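Local coordinates for protein quinoline 2-oxidoreductase large subunit (Pseudomonas putida, PDB 1T3Q) that carries the molybdenum and pterin cytosine dinucleotide cofactor of a molybdenum hydroxylase that oxidises quinoline at its carbon 2, at residues B[32-37]-B[205-210]; B[243-248]-B[533-538]. All blocks are in the same frame, centred on the assembly; numbering follows the deposited sequence.

Interaction 1 of 2, residues B[32-37]-B[205-210]; sequences RYIADL and GAVAQY
The flat peptide joining Gly205 to Ala206 has Ile34 lying over one of its faces: Ile34 CG1 stands almost straight above Gly205 C, 3.6 Å away, and is 3.7 Å from Ala206 N. With CG1 anti to the backbone N (chi1 -169°), the ethyl arm of Ile34 runs out from its short 3-10 turn over the strand backbone, and its end, Ile34 CD1, slides past Val207 CG2 at 4.1 Å. The branch methyl Ile34 CG2 comes to 4.1 Å from Gly205 CA, a close fit made possible because glycine carries no side chain here. Leu37, one turn on, adds a second touch, its CD2 meeting Val207 CB at 4.0 Å. Trp220, on the neighbouring strand, and Ile282 continue the apolar surroundings. On the other side of the turn, Tyr33 takes Asp36 OD2 at its ring edge, in plane, and the Tyr33 ring meets that of Phe109 of the small subunit edge-to-face. Asp36 holds the turn closed by accepting from Tyr33 N and forms salt bridges to Arg36 and Lys45 of the small subunit. The turn is thus two-sided, polar and aromatic toward the small subunit, and held to the strand by dispersion and the exclusion of water.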
loop_
_atom_site.group_PDB
_atom_site.type_symbol
_atom_site.label_atom_id
_atom_site.label_comp_id
_atom_site.label_asym_id
_atom_site.label_seq_id
_atom_site.Cartn_x
_atom_site.Cartn_y
_atom_site.Cartn_z
ATOM N N ARG B 32 5.187 -3.621 -11.189
ATOM C CA ARG B 32 5.539 -2.703 -10.116
ATOM C C ARG B 32 6.836 -3.143 -9.479
ATOM O O ARG B 32 6.828 -3.969 -8.566
ATOM C CB ARG B 32 4.434 -2.660 -9.059
ATOM C CG ARG B 32 3.142 -2.012 -9.542
ATOM N N TYR B 33 7.942 -2.594 -9.970
ATOM C CA TYR B 33 9.267 -2.932 -9.465
ATOM C C TYR B 33 9.683 -1.971 -8.346
ATOM O O TYR B 33 9.033 -0.953 -8.111
ATOM C CB TYR B 33 10.288 -2.917 -10.606
ATOM C CG TYR B 33 9.932 -3.836 -11.763
ATOM C CD1 TYR B 33 8.982 -3.460 -12.714
ATOM C CD2 TYR B 33 10.559 -5.077 -11.912
ATOM C CE1 TYR B 33 8.664 -4.295 -13.794
ATOM C CE2 TYR B 33 10.250 -5.921 -12.984
ATOM C CZ TYR B 33 9.304 -5.520 -13.923
ATOM O OH TYR B 33 9.030 -6.328 -15.004
ATOM N N ILE B 34 10.779 -2.289 -7.666
ATOM C CA ILE B 34 11.215 -1.472 -6.541
ATOM C C ILE B 34 11.377 0.026 -6.835
ATOM O O ILE B 34 10.949 0.865 -6.044
ATOM C CB ILE B 34 12.513 -2.056 -5.926
ATOM C CG1 ILE B 34 12.820 -1.369 -4.596
ATOM C CG2 ILE B 34 13.666 -1.927 -6.903
ATOM C CD1 ILE B 34 11.757 -1.605 -3.532
ATOM N N ALA B 35 11.976 0.371 -7.970
ATOM C CA ALA B 35 12.170 1.777 -8.314
ATOM C C ALA B 35 10.866 2.488 -8.672
ATOM O O ALA B 35 10.813 3.717 -8.701
ATOM C CB ALA B 35 13.173 1.901 -9.469
ATOM N N ASP B 36 9.810 1.723 -8.941
ATOM C CA ASP B 36 8.524 2.319 -9.299
ATOM C C ASP B 36 7.716 2.737 -8.079
ATOM O O ASP B 36 6.762 3.506 -8.194
ATOM C CB ASP B 36 7.686 1.341 -10.141
ATOM C CG ASP B 36 8.433 0.831 -11.359
ATOM O OD1 ASP B 36 9.271 1.589 -11.882
ATOM O OD2 ASP B 36 8.181 -0.318 -11.799
ATOM N N LEU B 37 8.098 2.241 -6.908
ATOM C CA LEU B 37 7.371 2.564 -5.689
ATOM C C LEU B 37 7.473 4.040 -5.316
ATOM O O LEU B 37 8.547 4.636 -5.375
ATOM C CB LEU B 37 7.882 1.701 -4.527
ATOM C CG LEU B 37 7.177 1.879 -3.176
ATOM C CD1 LEU B 37 5.778 1.285 -3.234
ATOM C CD2 LEU B 37 7.990 1.187 -2.082
ATOM N N GLY B 205 17.767 -2.662 -5.193
ATOM C CA GLY B 205 17.076 -1.518 -4.644
ATOM C C GLY B 205 16.229 -1.899 -3.453
ATOM O O GLY B 205 15.851 -3.056 -3.290
ATOM N N ALA B 206 15.945 -0.919 -2.607
ATOM C CA ALA B 206 15.127 -1.142 -1.433
ATOM C C ALA B 206 14.616 0.195 -0.912
ATOM O O ALA B 206 15.252 1.231 -1.107
ATOM C CB ALA B 206 15.937 -1.863 -0.355
ATOM N N VAL B 207 13.456 0.165 -0.266
ATOM C CA VAL B 207 12.846 1.359 0.300
ATOM C C VAL B 207 12.324 0.978 1.676
ATOM O O VAL B 207 11.574 0.011 1.815
ATOM C CB VAL B 207 11.652 1.861 -0.558
ATOM C CG1 VAL B 207 11.060 3.121 0.056
ATOM C CG2 VAL B 207 12.112 2.138 -1.980
ATOM N N ALA B 208 12.733 1.728 2.694
ATOM C CA ALA B 208 12.293 1.452 4.052
ATOM C C ALA B 208 11.379 2.555 4.566
ATOM O O ALA B 208 11.571 3.730 4.265
ATOM C CB ALA B 208 13.504 1.307 4.978
ATOM N N GLN B 209 10.377 2.163 5.339
ATOM C CA GLN B 209 9.455 3.115 5.921
ATOM C C GLN B 209 9.267 2.749 7.383
ATOM O O GLN B 209 8.623 1.745 7.708
ATOM C CB GLN B 209 8.102 3.082 5.205
ATOM C CG GLN B 209 7.106 4.109 5.740
ATOM C CD GLN B 209 5.797 4.101 4.974
ATOM O OE1 GLN B 209 5.357 5.132 4.462
ATOM N NE2 GLN B 209 5.169 2.936 4.892
ATOM N N TYR B 210 9.857 3.553 8.260
ATOM C CA TYR B 210 9.737 3.323 9.690
ATOM C C TYR B 210 8.733 4.314 10.249
ATOM O O TYR B 210 8.814 5.511 9.971
ATOM C CB TYR B 210 11.080 3.517 10.391
ATOM C CG TYR B 210 11.009 3.171 11.854
ATOM C CD1 TYR B 210 11.116 1.850 12.276
ATOM C CD2 TYR B 210 10.775 4.157 12.813
ATOM C CE1 TYR B 210 10.990 1.512 13.624
ATOM C CE2 TYR B 210 10.647 3.832 14.162
ATOM C CZ TYR B 210 10.755 2.505 14.559
ATOM O OH TYR B 210 10.617 2.171 15.888
#

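Interaction 2 of 2, residues B[243-248]-B[533-538]; sequences LIEVRV and AGSTKN
Glu245 sets CG anti to its backbone N (chi1 176°) and runs on extended, which lifts the carboxylate on the face it shares with Arg247, within reach of Ser535, while Thr536 tucks OG1 between its own N and carbonyl carbon (chi1 57°), turned at the backbone of Val246. Ser535 OG donates to Glu245 OE1 at 2.9 Å from the anti side of the carboxylate. From the opposite face of the carboxylate plane, Arg247 NE binds the same oxygen, Glu245 OE1, at 3.0 Å, and Arg247 NH1 takes OE2, a side-on grip that limits rotation of the carboxylate. The aliphatic part of Lys537 crosses the end of Glu245 at a slant, with Lys537 CG 3.6 Å from Glu245 OE1. Strand 244-247 is the outermost of its mixed sheet within this chain, and the loop 533-538 runs roughly antiparallel along it, making one beta bridge, Arg247 with Ser535. Val248 N donates to Gly534 O at 2.9 Å, and Thr536 N makes a longer, bent bond to Val246 O at 3.2 Å; at this pair, Thr536 OG1 stands in for the residue's own carbonyl, accepting from Val246 N at 3.0 Å, nearly straight at 171°. A water bridges Thr536 OG1 to Ile244 O. Ser535 OG accepts from Lys537 N, an ST turn where the loop leaves the strand; Arg490 of the second large subunit hydrogen-bonds Thr536 O.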
loop_
_atom_site.group_PDB
_atom_site.type_symbol
_atom_site.label_atom_id
_atom_site.label_comp_id
_atom_site.label_asym_id
_atom_site.label_seq_id
_atom_site.Cartn_x
_atom_site.Cartn_y
_atom_site.Cartn_z
ATOM N N LEU B 243 7.691 -6.581 14.488
ATOM C CA LEU B 243 7.402 -5.205 14.093
ATOM C C LEU B 243 8.009 -4.895 12.728
ATOM O O LEU B 243 8.114 -3.735 12.332
ATOM C CB LEU B 243 7.952 -4.225 15.137
ATOM C CG LEU B 243 7.374 -4.399 16.543
ATOM C CD1 LEU B 243 7.961 -3.363 17.492
ATOM C CD2 LEU B 243 5.863 -4.258 16.478
ATOM N N ILE B 244 8.413 -5.938 12.014
ATOM C CA ILE B 244 9.006 -5.762 10.697
ATOM C C ILE B 244 8.265 -6.550 9.630
ATOM O O ILE B 244 7.924 -7.722 9.829
ATOM C CB ILE B 244 10.467 -6.250 10.650
ATOM C CG1 ILE B 244 11.319 -5.523 11.693
ATOM C CG2 ILE B 244 11.037 -6.028 9.249
ATOM C CD1 ILE B 244 12.768 -6.016 11.740
ATOM N N GLU B 245 8.009 -5.902 8.500
ATOM C CA GLU B 245 7.379 -6.577 7.377
ATOM C C GLU B 245 8.237 -6.297 6.159
ATOM O O GLU B 245 8.620 -5.153 5.910
ATOM C CB GLU B 245 5.967 -6.067 7.087
ATOM C CG GLU B 245 5.383 -6.739 5.835
ATOM C CD GLU B 245 4.067 -6.147 5.366
ATOM O OE1 GLU B 245 3.495 -6.680 4.386
ATOM O OE2 GLU B 245 3.600 -5.157 5.963
ATOM N N VAL B 246 8.559 -7.343 5.417
ATOM C CA VAL B 246 9.341 -7.176 4.206
ATOM C C VAL B 246 8.383 -7.436 3.048
ATOM O O VAL B 246 7.622 -8.397 3.079
ATOM C CB VAL B 246 10.511 -8.169 4.152
ATOM C CG1 VAL B 246 11.119 -8.195 2.755
ATOM C CG2 VAL B 246 11.576 -7.761 5.184
ATOM N N ARG B 247 8.404 -6.560 2.051
ATOM C CA ARG B 247 7.538 -6.709 0.883
ATOM C C ARG B 247 8.405 -6.831 -0.353
ATOM O O ARG B 247 9.442 -6.184 -0.457
ATOM C CB ARG B 247 6.606 -5.503 0.744
ATOM C CG ARG B 247 5.549 -5.432 1.834
ATOM C CD ARG B 247 4.619 -4.240 1.670
ATOM N NE ARG B 247 3.719 -4.149 2.817
ATOM C CZ ARG B 247 2.906 -3.129 3.066
ATOM N NH1 ARG B 247 2.133 -3.151 4.143
ATOM N NH2 ARG B 247 2.862 -2.091 2.242
ATOM N N VAL B 248 7.985 -7.672 -1.291
ATOM C CA VAL B 248 8.747 -7.863 -2.513
ATOM C C VAL B 248 7.882 -7.495 -3.707
ATOM O O VAL B 248 6.845 -8.108 -3.938
ATOM C CB VAL B 248 9.193 -9.331 -2.679
ATOM C CG1 VAL B 248 10.150 -9.459 -3.867
ATOM C CG2 VAL B 248 9.869 -9.817 -1.391
ATOM N N ALA B 533 2.197 -13.607 -2.844
ATOM C CA ALA B 533 3.607 -13.632 -2.482
ATOM C C ALA B 533 4.086 -12.203 -2.283
ATOM O O ALA B 533 3.350 -11.261 -2.548
ATOM C CB ALA B 533 4.410 -14.300 -3.583
ATOM N N GLY B 534 5.312 -12.037 -1.809
ATOM C CA GLY B 534 5.833 -10.693 -1.622
ATOM C C GLY B 534 5.482 -9.991 -0.321
ATOM O O GLY B 534 5.500 -8.758 -0.255
ATOM N N SER B 535 5.141 -10.763 0.706
ATOM C CA SER B 535 4.824 -10.209 2.023
ATOM C C SER B 535 5.124 -11.242 3.097
ATOM O O SER B 535 4.765 -12.414 2.953
ATOM C CB SER B 535 3.356 -9.813 2.132
ATOM O OG SER B 535 3.071 -9.386 3.455
ATOM N N THR B 536 5.780 -10.802 4.170
ATOM C CA THR B 536 6.123 -11.688 5.275
ATOM C C THR B 536 5.047 -11.691 6.366
ATOM O O THR B 536 5.254 -12.240 7.453
ATOM C CB THR B 536 7.471 -11.292 5.907
ATOM O OG1 THR B 536 7.415 -9.926 6.339
ATOM C CG2 THR B 536 8.598 -11.454 4.902
ATOM N N LYS B 537 3.900 -11.083 6.082
ATOM C CA LYS B 537 2.807 -11.050 7.053
ATOM C C LYS B 537 2.323 -12.455 7.395
ATOM O O LYS B 537 1.792 -12.694 8.482
ATOM C CB LYS B 537 1.626 -10.241 6.517
ATOM C CG LYS B 537 1.733 -8.741 6.727
ATOM C CD LYS B 537 0.444 -8.095 6.262
ATOM C CE LYS B 537 0.176 -6.787 6.954
ATOM N NZ LYS B 537 -1.172 -6.276 6.568
ATOM N N ASN B 538 2.486 -13.377 6.452
ATOM C CA ASN B 538 2.076 -14.765 6.647
ATOM C C ASN B 538 3.009 -15.707 5.895
ATOM O O ASN B 538 3.508 -15.378 4.816
ATOM C CB ASN B 538 0.623 -14.969 6.194
ATOM C CG ASN B 538 -0.368 -14.161 7.028
ATOM O OD1 ASN B 538 -0.620 -12.982 6.757
ATOM N ND2 ASN B 538 -0.914 -14.788 8.062
HETATM O O HOH W 1 6.182 -9.456 8.542
#

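Interaction 1 closes before interaction 2 opens along the chain, and their centres lie 13 Å apart, with nearest atoms about 6 Å apart. Both use the same mixed sheet: strand 205-211 pairs with 216-221, which pairs in turn with 244-247. Trp220 on that middle strand touches Ile34 and Leu37 as well as Arg247, a physical link between them. Interaction 1 packs the turn just ahead of strand 43-49, itself in this sheet, against strand 205-211 and borders the small subunit; interaction 2 joins the sheet's edge to the later molybdopterin-binding family region and borders the second large subunit. The sheet thus gathers regions far apart in sequence, while the two loops resting on it meet different subunits.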